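Local coordinates for peridinin-chlorophyll A protein (Amphidinium carterae, PDB 2C9E) that probably serves as a water-soluble antenna that captures blue-green sunlight with peridinin and chlorophyll a bound inside a largely helical shell, at residues 43-57 against 103-117. Residues are numbered along the deposited sequence; the frame is centred on the assembly and turned at random.
Sequences QAALAVEKLLEVGLT and SADKQKFAALRTAFP. With PID (peridinin), chain E.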
loop_
_atom_site.group_PDB
_atom_site.type_symbol
_atom_site.label_atom_id
_atom_site.label_comp_id
_atom_site.label_asym_id
_atom_site.label_seq_id
_atom_site.Cartn_x
_atom_site.Cartn_y
_atom_site.Cartn_z
ATOM N N GLN A 43 -7.634 4.076 15.523
ATOM C CA GLN A 43 -7.137 2.719 15.478
ATOM C C GLN A 43 -6.664 2.403 14.053
ATOM O O GLN A 43 -5.631 1.757 13.859
ATOM C CB GLN A 43 -8.229 1.723 15.884
ATOM C CG GLN A 43 -7.651 0.323 16.205
ATOM C CD GLN A 43 -8.713 -0.784 16.421
ATOM O OE1 GLN A 43 -9.870 -0.498 16.810
ATOM N NE2 GLN A 43 -8.310 -2.064 16.188
ATOM N N ALA A 44 -7.422 2.867 13.062
ATOM C CA ALA A 44 -7.059 2.656 11.651
ATOM C C ALA A 44 -5.741 3.359 11.346
ATOM O O ALA A 44 -4.862 2.798 10.680
ATOM C CB ALA A 44 -8.181 3.191 10.726
ATOM N N ALA A 45 -5.571 4.577 11.840
ATOM C CA ALA A 45 -4.317 5.319 11.543
ATOM C C ALA A 45 -3.098 4.671 12.246
ATOM O O ALA A 45 -1.988 4.565 11.656
ATOM C CB ALA A 45 -4.485 6.851 11.960
ATOM N N LEU A 46 -3.297 4.214 13.489
ATOM C CA LEU A 46 -2.226 3.521 14.221
ATOM C C LEU A 46 -1.890 2.209 13.497
ATOM O O LEU A 46 -0.716 1.834 13.376
ATOM C CB LEU A 46 -2.665 3.184 15.653
ATOM C CG LEU A 46 -1.690 2.370 16.509
ATOM C CD1 LEU A 46 -0.269 3.035 16.548
ATOM C CD2 LEU A 46 -2.263 2.307 17.939
ATOM N N ALA A 47 -2.905 1.518 12.996
ATOM C CA ALA A 47 -2.640 0.267 12.277
ATOM C C ALA A 47 -1.754 0.508 11.081
ATOM O O ALA A 47 -0.853 -0.255 10.789
ATOM C CB ALA A 47 -3.942 -0.373 11.826
ATOM N N VAL A 48 -2.011 1.581 10.362
ATOM C CA VAL A 48 -1.201 1.864 9.175
ATOM C C VAL A 48 0.239 2.153 9.612
ATOM O O VAL A 48 1.200 1.731 8.947
ATOM C CB VAL A 48 -1.773 3.033 8.427
ATOM C CG1 VAL A 48 -0.751 3.584 7.410
ATOM C CG2 VAL A 48 -3.026 2.599 7.767
ATOM N N GLU A 49 0.371 2.875 10.724
ATOM C CA GLU A 49 1.672 3.158 11.267
ATOM C C GLU A 49 2.404 1.817 11.587
ATOM O O GLU A 49 3.602 1.680 11.351
ATOM C CB GLU A 49 1.551 3.966 12.576
ATOM C CG GLU A 49 2.888 4.330 13.148
ATOM C CD GLU A 49 2.833 4.792 14.599
ATOM O OE1 GLU A 49 1.917 5.546 14.975
ATOM O OE2 GLU A 49 3.747 4.417 15.364
ATOM N N LYS A 50 1.698 0.846 12.140
ATOM C CA LYS A 50 2.343 -0.429 12.476
ATOM C C LYS A 50 2.666 -1.187 11.212
ATOM O O LYS A 50 3.706 -1.849 11.094
ATOM C CB LYS A 50 1.431 -1.244 13.414
ATOM C CG LYS A 50 1.268 -0.560 14.779
ATOM C CD LYS A 50 0.280 -1.245 15.643
ATOM C CE LYS A 50 0.557 -0.927 17.088
ATOM N NZ LYS A 50 2.042 -1.100 17.416
ATOM N N LEU A 51 1.782 -1.101 10.236
ATOM C CA LEU A 51 2.049 -1.793 8.969
ATOM C C LEU A 51 3.405 -1.337 8.314
ATOM O O LEU A 51 4.227 -2.150 7.791
ATOM C CB LEU A 51 0.870 -1.522 8.030
ATOM C CG LEU A 51 0.916 -2.174 6.652
ATOM C CD1 LEU A 51 0.724 -3.686 6.795
ATOM C CD2 LEU A 51 -0.186 -1.525 5.747
ATOM N N LEU A 52 3.608 -0.027 8.293
ATOM C CA LEU A 52 4.807 0.546 7.709
ATOM C C LEU A 52 6.014 0.201 8.581
ATOM O O LEU A 52 7.095 -0.134 8.051
ATOM C CB LEU A 52 4.631 2.057 7.616
ATOM C CG LEU A 52 3.521 2.564 6.669
ATOM C CD1 LEU A 52 3.442 4.151 6.685
ATOM C CD2 LEU A 52 3.783 2.049 5.280
ATOM N N GLU A 53 5.861 0.279 9.915
ATOM C CA GLU A 53 6.987 -0.091 10.786
ATOM C C GLU A 53 7.399 -1.559 10.497
ATOM O O GLU A 53 8.594 -1.840 10.308
ATOM C CB GLU A 53 6.615 0.083 12.255
ATOM C CG GLU A 53 6.520 1.538 12.685
ATOM C CD GLU A 53 5.767 1.731 14.013
ATOM O OE1 GLU A 53 4.990 0.840 14.426
ATOM O OE2 GLU A 53 5.927 2.784 14.657
ATOM N N VAL A 54 6.429 -2.478 10.391
ATOM C CA VAL A 54 6.799 -3.875 10.120
ATOM C C VAL A 54 7.534 -3.973 8.804
ATOM O O VAL A 54 8.557 -4.666 8.692
ATOM C CB VAL A 54 5.537 -4.864 10.119
ATOM C CG1 VAL A 54 5.967 -6.320 9.901
ATOM C CG2 VAL A 54 4.853 -4.785 11.466
ATOM N N GLY A 55 7.052 -3.224 7.824
ATOM C CA GLY A 55 7.679 -3.257 6.515
ATOM C C GLY A 55 9.122 -2.802 6.639
ATOM O O GLY A 55 10.003 -3.235 5.877
ATOM N N LEU A 56 9.364 -1.933 7.621
ATOM C CA LEU A 56 10.697 -1.378 7.827
ATOM C C LEU A 56 11.630 -2.338 8.553
ATOM O O LEU A 56 12.798 -2.048 8.704
ATOM C CB LEU A 56 10.608 -0.043 8.586
ATOM C CG LEU A 56 10.328 1.182 7.698
ATOM C CD1 LEU A 56 10.154 2.458 8.535
ATOM C CD2 LEU A 56 11.464 1.383 6.754
ATOM N N THR A 57 11.134 -3.498 8.969
ATOM C CA THR A 57 11.993 -4.472 9.653
ATOM C C THR A 57 12.441 -5.576 8.687
ATOM O O THR A 57 13.319 -6.362 9.006
ATOM C CB THR A 57 11.283 -5.173 10.843
ATOM O OG1 THR A 57 10.150 -5.925 10.366
ATOM C CG2 THR A 57 10.850 -4.160 11.905
ATOM N N SER A 103 11.879 -12.670 7.125
ATOM C CA SER A 103 12.866 -11.670 7.514
ATOM C C SER A 103 12.289 -10.585 8.429
ATOM O O SER A 103 13.010 -9.720 8.887
ATOM C CB SER A 103 13.452 -10.987 6.273
ATOM O OG SER A 103 12.486 -10.126 5.672
ATOM N N ALA A 104 10.996 -10.622 8.694
ATOM C CA ALA A 104 10.393 -9.571 9.502
ATOM C C ALA A 104 10.529 -9.764 11.008
ATOM O O ALA A 104 10.708 -10.907 11.507
ATOM C CB ALA A 104 8.877 -9.423 9.118
ATOM N N ASP A 105 10.440 -8.646 11.735
ATOM C CA ASP A 105 10.468 -8.711 13.184
ATOM C C ASP A 105 9.218 -9.523 13.500
ATOM O O ASP A 105 8.116 -9.109 13.130
ATOM C CB ASP A 105 10.314 -7.338 13.792
ATOM C CG ASP A 105 10.192 -7.404 15.286
ATOM O OD1 ASP A 105 9.107 -7.724 15.848
ATOM O OD2 ASP A 105 11.234 -7.161 15.909
ATOM N N LYS A 106 9.371 -10.649 14.196
ATOM C CA LYS A 106 8.240 -11.544 14.465
ATOM C C LYS A 106 7.090 -10.993 15.266
ATOM O O LYS A 106 5.924 -11.236 14.898
ATOM C CB LYS A 106 8.707 -12.848 15.139
ATOM C CG LYS A 106 9.325 -13.869 14.197
ATOM C CD LYS A 106 10.355 -14.782 14.893
ATOM C CE LYS A 106 9.738 -15.591 16.018
ATOM N NZ LYS A 106 10.759 -16.176 16.926
ATOM N N GLN A 107 7.392 -10.294 16.365
ATOM C CA GLN A 107 6.321 -9.762 17.211
ATOM C C GLN A 107 5.542 -8.673 16.495
ATOM O O GLN A 107 4.333 -8.611 16.600
ATOM C CB GLN A 107 6.846 -9.154 18.532
ATOM C CG GLN A 107 8.019 -9.843 19.208
ATOM C CD GLN A 107 8.575 -9.027 20.421
ATOM O OE1 GLN A 107 9.454 -9.502 21.150
ATOM N NE2 GLN A 107 8.062 -7.801 20.615
ATOM N N LYS A 108 6.247 -7.777 15.830
ATOM C CA LYS A 108 5.575 -6.692 15.104
ATOM C C LYS A 108 4.713 -7.256 13.971
ATOM O O LYS A 108 3.584 -6.793 13.732
ATOM C CB LYS A 108 6.604 -5.704 14.535
ATOM C CG LYS A 108 7.260 -4.889 15.621
ATOM C CD LYS A 108 8.482 -4.174 15.096
ATOM C CE LYS A 108 9.077 -3.312 16.209
ATOM N NZ LYS A 108 7.958 -2.533 16.816
ATOM N N PHE A 109 5.232 -8.272 13.291
ATOM C CA PHE A 109 4.470 -8.837 12.221
ATOM C C PHE A 109 3.217 -9.510 12.726
ATOM O O PHE A 109 2.110 -9.279 12.198
ATOM C CB PHE A 109 5.278 -9.848 11.415
ATOM C CG PHE A 109 4.593 -10.243 10.147
ATOM C CD1 PHE A 109 3.600 -11.239 10.150
ATOM C CD2 PHE A 109 4.894 -9.573 8.958
ATOM C CE1 PHE A 109 2.909 -11.568 8.978
ATOM C CE2 PHE A 109 4.215 -9.884 7.771
ATOM C CZ PHE A 109 3.217 -10.890 7.781
ATOM N N ALA A 110 3.379 -10.366 13.729
ATOM C CA ALA A 110 2.219 -11.090 14.285
ATOM C C ALA A 110 1.181 -10.122 14.858
ATOM O O ALA A 110 -0.022 -10.434 14.930
ATOM C CB ALA A 110 2.665 -12.055 15.373
ATOM N N ALA A 111 1.631 -8.946 15.267
ATOM C CA ALA A 111 0.678 -8.006 15.821
ATOM C C ALA A 111 -0.261 -7.379 14.780
ATOM O O ALA A 111 -1.290 -6.848 15.139
ATOM C CB ALA A 111 1.392 -6.932 16.613
ATOM N N LEU A 112 0.055 -7.469 13.500
ATOM C CA LEU A 112 -0.851 -6.891 12.515
ATOM C C LEU A 112 -2.194 -7.577 12.457
ATOM O O LEU A 112 -3.176 -6.992 11.950
ATOM C CB LEU A 112 -0.210 -6.864 11.125
ATOM C CG LEU A 112 0.733 -5.646 11.086
ATOM C CD1 LEU A 112 1.746 -5.746 9.894
ATOM C CD2 LEU A 112 -0.145 -4.372 10.925
ATOM N N ARG A 113 -2.268 -8.812 12.976
ATOM C CA ARG A 113 -3.521 -9.581 12.974
ATOM C C ARG A 113 -4.666 -8.884 13.689
ATOM O O ARG A 113 -5.812 -8.984 13.289
ATOM C CB ARG A 113 -3.306 -10.934 13.673
ATOM C CG ARG A 113 -4.563 -11.824 13.772
ATOM C CD ARG A 113 -4.185 -13.184 14.364
ATOM N NE ARG A 113 -3.875 -13.034 15.797
ATOM C CZ ARG A 113 -4.783 -13.058 16.771
ATOM N NH1 ARG A 113 -6.098 -13.249 16.471
ATOM N NH2 ARG A 113 -4.384 -12.867 18.050
ATOM N N THR A 114 -4.356 -8.201 14.779
ATOM C CA THR A 114 -5.363 -7.521 15.596
ATOM C C THR A 114 -5.251 -6.003 15.527
ATOM O O THR A 114 -5.909 -5.301 16.291
ATOM C CB THR A 114 -5.207 -7.939 17.108
ATOM O OG1 THR A 114 -3.919 -7.511 17.594
ATOM C CG2 THR A 114 -5.236 -9.447 17.267
ATOM N N ALA A 115 -4.427 -5.478 14.641
ATOM C CA ALA A 115 -4.266 -4.041 14.579
ATOM C C ALA A 115 -5.364 -3.237 13.877
ATOM O O ALA A 115 -5.748 -2.157 14.342
ATOM C CB ALA A 115 -2.913 -3.720 13.975
ATOM N N PHE A 116 -5.895 -3.738 12.779
ATOM C CA PHE A 116 -6.931 -2.985 12.058
ATOM C C PHE A 116 -8.337 -3.113 12.657
ATOM O O PHE A 116 -8.719 -4.157 13.109
ATOM C CB PHE A 116 -6.963 -3.402 10.566
ATOM C CG PHE A 116 -5.828 -2.820 9.773
ATOM C CD1 PHE A 116 -4.616 -3.493 9.669
ATOM C CD2 PHE A 116 -5.933 -1.535 9.249
ATOM C CE1 PHE A 116 -3.513 -2.880 9.065
ATOM C CE2 PHE A 116 -4.859 -0.912 8.651
ATOM C CZ PHE A 116 -3.644 -1.563 8.553
ATOM N N PRO A 117 -9.107 -2.022 12.693
ATOM C CA PRO A 117 -10.462 -2.115 13.262
ATOM C C PRO A 117 -11.449 -3.043 12.581
ATOM O O PRO A 117 -11.573 -3.068 11.344
ATOM C CB PRO A 117 -10.963 -0.668 13.231
ATOM C CG PRO A 117 -10.147 -0.044 12.144
ATOM C CD PRO A 117 -8.765 -0.613 12.452
HETATM C C1 PID E . -3.359 -17.864 16.122
HETATM C C2 PID E . -3.774 -19.159 16.825
HETATM C C3 PID E . -2.557 -20.073 16.982
HETATM C C4 PID E . -2.040 -20.398 15.578
HETATM C C5 PID E . -1.406 -19.184 14.890
HETATM C C6 PID E . -2.198 -17.885 15.120
HETATM C C7 PID E . -2.166 -16.969 14.067
HETATM C C8 PID E . -1.442 -15.778 14.045
HETATM C C9 PID E . -1.454 -14.920 12.944
HETATM C C10 PID E . -2.155 -15.121 11.760
HETATM C C11 PID E . -0.786 -13.770 12.831
HETATM C C12 PID E . -1.032 -13.257 11.622
HETATM C C13 PID E . -0.420 -12.122 11.090
HETATM C C14 PID E . -0.628 -11.567 9.825
HETATM C C15 PID E . 0.122 -10.446 9.459
HETATM C C16 PID E . 0.095 -9.782 8.231
HETATM C C17 PID E . 0.978 -8.729 7.995
HETATM C C18 PID E . 1.061 -8.086 6.762
HETATM C C19 PID E . 1.996 -7.084 6.501
HETATM C C20 PID E . 2.088 -6.508 5.233
HETATM C C21 PID E . 3.009 -5.538 4.834
HETATM C C22 PID E . 2.991 -5.071 3.520
HETATM C C23 PID E . 3.810 -4.178 3.018
HETATM C C24 PID E . 4.634 -3.292 2.512
HETATM C C25 PID E . 5.948 -3.682 1.811
HETATM C C26 PID E . 7.110 -2.918 2.453
HETATM C C27 PID E . 6.866 -1.404 2.541
HETATM C C28 PID E . 5.557 -1.093 3.278
HETATM C C29 PID E . 4.342 -1.791 2.657
HETATM C C30 PID E . 9.139 -0.678 2.826
HETATM C C31 PID E . 10.246 -0.128 3.726
HETATM C CM1 PID E . -4.514 -16.882 15.907
HETATM C CM2 PID E . -1.334 -19.533 13.402
HETATM C CM3 PID E . 0.026 -19.027 15.413
HETATM C CM4 PID E . -1.587 -12.222 8.827
HETATM C CM5 PID E . 4.044 -4.991 5.825
HETATM C CM6 PID E . 6.212 -5.184 1.944
HETATM C CM7 PID E . 5.893 -3.332 0.322
HETATM C CM8 PID E . 3.113 -1.578 3.540
HETATM O O1 PID E . -2.072 -17.324 16.437
HETATM O O2 PID E . -2.937 -21.282 17.647
HETATM O O3 PID E . -2.884 -16.075 11.489
HETATM O O4 PID E . -1.886 -14.071 10.931
HETATM O O5 PID E . 4.096 -1.231 1.366
HETATM O O6 PID E . 7.903 -0.849 3.372
HETATM O O7 PID E . 9.378 -0.961 1.651
HETATM O O HOH W 1 -4.667 -0.399 16.275
HETATM O O HOH W 2 5.628 -1.526 15.413
#
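With CG of Phe116 turned anti to its carbonyl carbon (chi1 -76°), the ring folds back against helix 41-55, and CB of Ala47 sits 3.3 Å above the ring centroid in a CH-pi contact over the face. Gln43, whose CG lies anti to the backbone N (chi1 -165°), runs extended past Pro117 in the opposite direction, and its NE2 donates to Ala115 O at 3.2 Å from well above the carbonyl plane. A water also donates to that oxygen, which thus has two donors. Replacing Gln43 by alanine would probably cost Ala115 O its amide donor and remove the part of the Pro117 packing that the glutamine chain supplies. Further along, the two methyls of Val54 diverge: CG1 meets Phe109 CD2 at 3.6 Å, and CG2 packs on Leu112 CD1 and the Lys108 backbone. At the far end Thr57 OG1 takes an almost straight bond from Asp105 N (3.1 Å, 179°) while donating to Val54 O, and Asp105 in turn N-caps helix 106-111 through Lys108 N. Phe109 lays a ring face over peridinin C17, and Leu51 CD1 and Leu112 CD1 touch the same polyene. Polar bonds thus close both ends of an apolar seam whose inner side lines part of one peridinin pocket.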